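Local atomic coordinates of fimbrial protein MyfA (Yersinia enterocolitica, PDB entry 5LND), a protein that forms the major pilus subunit of Myf fimbriae, homopolymeric surface fibres of pathogenic Yersinia that are a probable virulence factor. Residues F25-S30 against A84-A89. Numbering follows the deposited sequence.
Sequences FHLVMS and ATFFLA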
loop_
_atom_site.group_PDB
_atom_site.type_symbol
_atom_site.label_atom_id
_atom_site.label_comp_id
_atom_site.label_asym_id
_atom_site.label_seq_id
_atom_site.Cartn_x
_atom_site.Cartn_y
_atom_site.Cartn_z
ATOM N N PHE B 25 15.942 -8.476 2.522
ATOM C CA PHE B 25 16.466 -9.317 1.453
ATOM C C PHE B 25 17.985 -9.311 1.444
ATOM O O PHE B 25 18.613 -8.327 1.834
ATOM C CB PHE B 25 15.981 -8.838 0.079
ATOM C CG PHE B 25 14.500 -8.971 -0.145
ATOM C CD1 PHE B 25 13.894 -10.219 -0.212
ATOM C CD2 PHE B 25 13.717 -7.843 -0.326
ATOM C CE1 PHE B 25 12.529 -10.329 -0.424
ATOM C CE2 PHE B 25 12.361 -7.955 -0.552
ATOM C CZ PHE B 25 11.771 -9.201 -0.598
ATOM N N HIS B 26 18.565 -10.413 0.980
ATOM C CA HIS B 26 20.002 -10.484 0.786
ATOM C C HIS B 26 20.318 -10.915 -0.637
ATOM O O HIS B 26 19.726 -11.869 -1.148
ATOM C CB HIS B 26 20.640 -11.447 1.777
ATOM C CG HIS B 26 22.133 -11.520 1.673
ATOM N ND1 HIS B 26 22.961 -10.488 2.061
ATOM C CD2 HIS B 26 22.949 -12.508 1.231
ATOM C CE1 HIS B 26 24.220 -10.837 1.864
ATOM N NE2 HIS B 26 24.240 -12.058 1.361
ATOM N N LEU B 27 21.259 -10.210 -1.260
ATOM C CA LEU B 27 21.599 -10.437 -2.656
ATOM C C LEU B 27 23.074 -10.745 -2.804
ATOM O O LEU B 27 23.905 -10.113 -2.157
ATOM C CB LEU B 27 21.260 -9.192 -3.477
ATOM C CG LEU B 27 21.859 -9.127 -4.884
ATOM C CD1 LEU B 27 21.221 -10.131 -5.793
ATOM C CD2 LEU B 27 21.711 -7.739 -5.441
ATOM N N VAL B 28 23.400 -11.721 -3.648
ATOM C CA VAL B 28 24.791 -12.038 -3.956
ATOM C C VAL B 28 24.996 -12.123 -5.458
ATOM O O VAL B 28 24.402 -12.969 -6.118
ATOM C CB VAL B 28 25.227 -13.370 -3.320
ATOM C CG1 VAL B 28 26.682 -13.640 -3.625
ATOM C CG2 VAL B 28 25.014 -13.326 -1.825
ATOM N N MET B 29 25.838 -11.247 -5.994
ATOM C CA MET B 29 26.123 -11.235 -7.424
ATOM C C MET B 29 27.578 -11.644 -7.669
ATOM O O MET B 29 28.504 -10.938 -7.270
ATOM C CB MET B 29 25.842 -9.845 -8.015
ATOM C CG MET B 29 24.394 -9.374 -7.892
ATOM S SD MET B 29 24.133 -7.639 -8.282
ATOM C CE MET B 29 24.898 -6.849 -6.878
ATOM N N SER B 30 27.770 -12.781 -8.332
ATOM C CA SER B 30 29.104 -13.343 -8.508
ATOM C C SER B 30 29.586 -13.455 -9.951
ATOM O O SER B 30 28.809 -13.760 -10.858
ATOM C CB SER B 30 29.187 -14.716 -7.845
ATOM O OG SER B 30 29.062 -14.604 -6.445
ATOM N N ALA B 84 24.829 -7.555 -1.055
ATOM C CA ALA B 84 24.045 -6.406 -0.620
ATOM C C ALA B 84 22.880 -6.881 0.216
ATOM O O ALA B 84 22.252 -7.885 -0.114
ATOM C CB ALA B 84 23.552 -5.614 -1.802
ATOM N N THR B 85 22.604 -6.168 1.306
ATOM C CA THR B 85 21.382 -6.394 2.070
ATOM C C THR B 85 20.420 -5.242 1.812
ATOM O O THR B 85 20.822 -4.080 1.807
ATOM C CB THR B 85 21.649 -6.502 3.575
ATOM O OG1 THR B 85 22.641 -7.502 3.816
ATOM C CG2 THR B 85 20.378 -6.878 4.321
ATOM N N PHE B 86 19.156 -5.567 1.579
ATOM C CA PHE B 86 18.143 -4.543 1.418
ATOM C C PHE B 86 17.314 -4.485 2.686
ATOM O O PHE B 86 16.718 -5.484 3.095
ATOM C CB PHE B 86 17.272 -4.828 0.194
ATOM C CG PHE B 86 18.024 -4.772 -1.104
ATOM C CD1 PHE B 86 18.062 -3.601 -1.849
ATOM C CD2 PHE B 86 18.701 -5.894 -1.578
ATOM C CE1 PHE B 86 18.760 -3.547 -3.050
ATOM C CE2 PHE B 86 19.406 -5.849 -2.777
ATOM C CZ PHE B 86 19.433 -4.672 -3.510
ATOM N N PHE B 87 17.295 -3.317 3.314
ATOM C CA PHE B 87 16.639 -3.174 4.598
ATOM C C PHE B 87 15.483 -2.184 4.525
ATOM O O PHE B 87 15.391 -1.390 3.589
ATOM C CB PHE B 87 17.649 -2.734 5.656
ATOM C CG PHE B 87 18.240 -1.382 5.397
ATOM C CD1 PHE B 87 17.595 -0.236 5.828
ATOM C CD2 PHE B 87 19.442 -1.257 4.719
ATOM C CE1 PHE B 87 18.129 0.999 5.583
ATOM C CE2 PHE B 87 19.985 -0.016 4.470
ATOM C CZ PHE B 87 19.325 1.115 4.903
ATOM N N LEU B 88 14.599 -2.246 5.518
ATOM C CA LEU B 88 13.524 -1.278 5.660
ATOM C C LEU B 88 14.013 -0.188 6.605
ATOM O O LEU B 88 14.721 -0.475 7.562
ATOM C CB LEU B 88 12.288 -1.957 6.222
ATOM C CG LEU B 88 11.839 -3.214 5.495
ATOM C CD1 LEU B 88 10.538 -3.717 6.077
ATOM C CD2 LEU B 88 11.707 -2.943 4.007
ATOM N N ALA B 89 13.657 1.063 6.339
ATOM C CA ALA B 89 14.149 2.150 7.173
ATOM C C ALA B 89 13.491 2.144 8.552
ATOM O O ALA B 89 12.337 1.747 8.713
ATOM C CB ALA B 89 13.961 3.489 6.486
#
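Phe25 and Phe86 face each other as a hydrogen-bonded antiparallel pair, with the amide N of Phe25 donating to O of Phe86 (3.1 Å) and N of Phe86 returning a shorter bond to O of Phe25 (2.8 Å). Leu27 and Ala84 repeat this pattern two residues further along strand 22-30 and two back along 81-88: Leu27 N reaches Ala84 O at 2.8 Å almost in line with the carbonyl, and Ala84 N binds Leu27 O. Four fairly straight bonds thus satisfy the inward-pointing N-H and C=O groups of these two pairs in a buried region.

The packed face carries Phe25, Leu27, Ala84 and Phe86. With CG beside its backbone N (chi1 -64°), the Phe86 ring stands over this face with its CD2-CE2 edge turned toward Leu27, whose CB lies 3.9 Å from Phe86 CE2, near the ring plane; Leu27 CD2 comes close to the same Phe86 CE2. Phe25 meets Phe86 chiefly through CB; its ring leads off to stack on Phe6, while Phe86 sets an edge-to-face contact with Trp73. Large apolar groups suit this face because it looks into the core, where Phe25 and Leu27 also touch strand 37-52; the small methyl of Ala84 fits beside them.

On the other, partly exposed face the packing is looser and more polar. An imidazole suits it, since His26 ND1 can meet a hydroxyl: Thr85 OG1 lies near the ring plane at its edge, joined to ND1 by a weak 3.5 Å hydrogen bond. A beta-branched threonine suits an extended strand: while OG1 meets the histidine, CG2, anti to the backbone N, rests 3.4 Å from O of Phe25.

Strand 22-30 is central here, flanked by 3-8 and 81-88; the three run antiparallel as part of the Ig-like beta sandwich of this self-complemented fimbrial subunit.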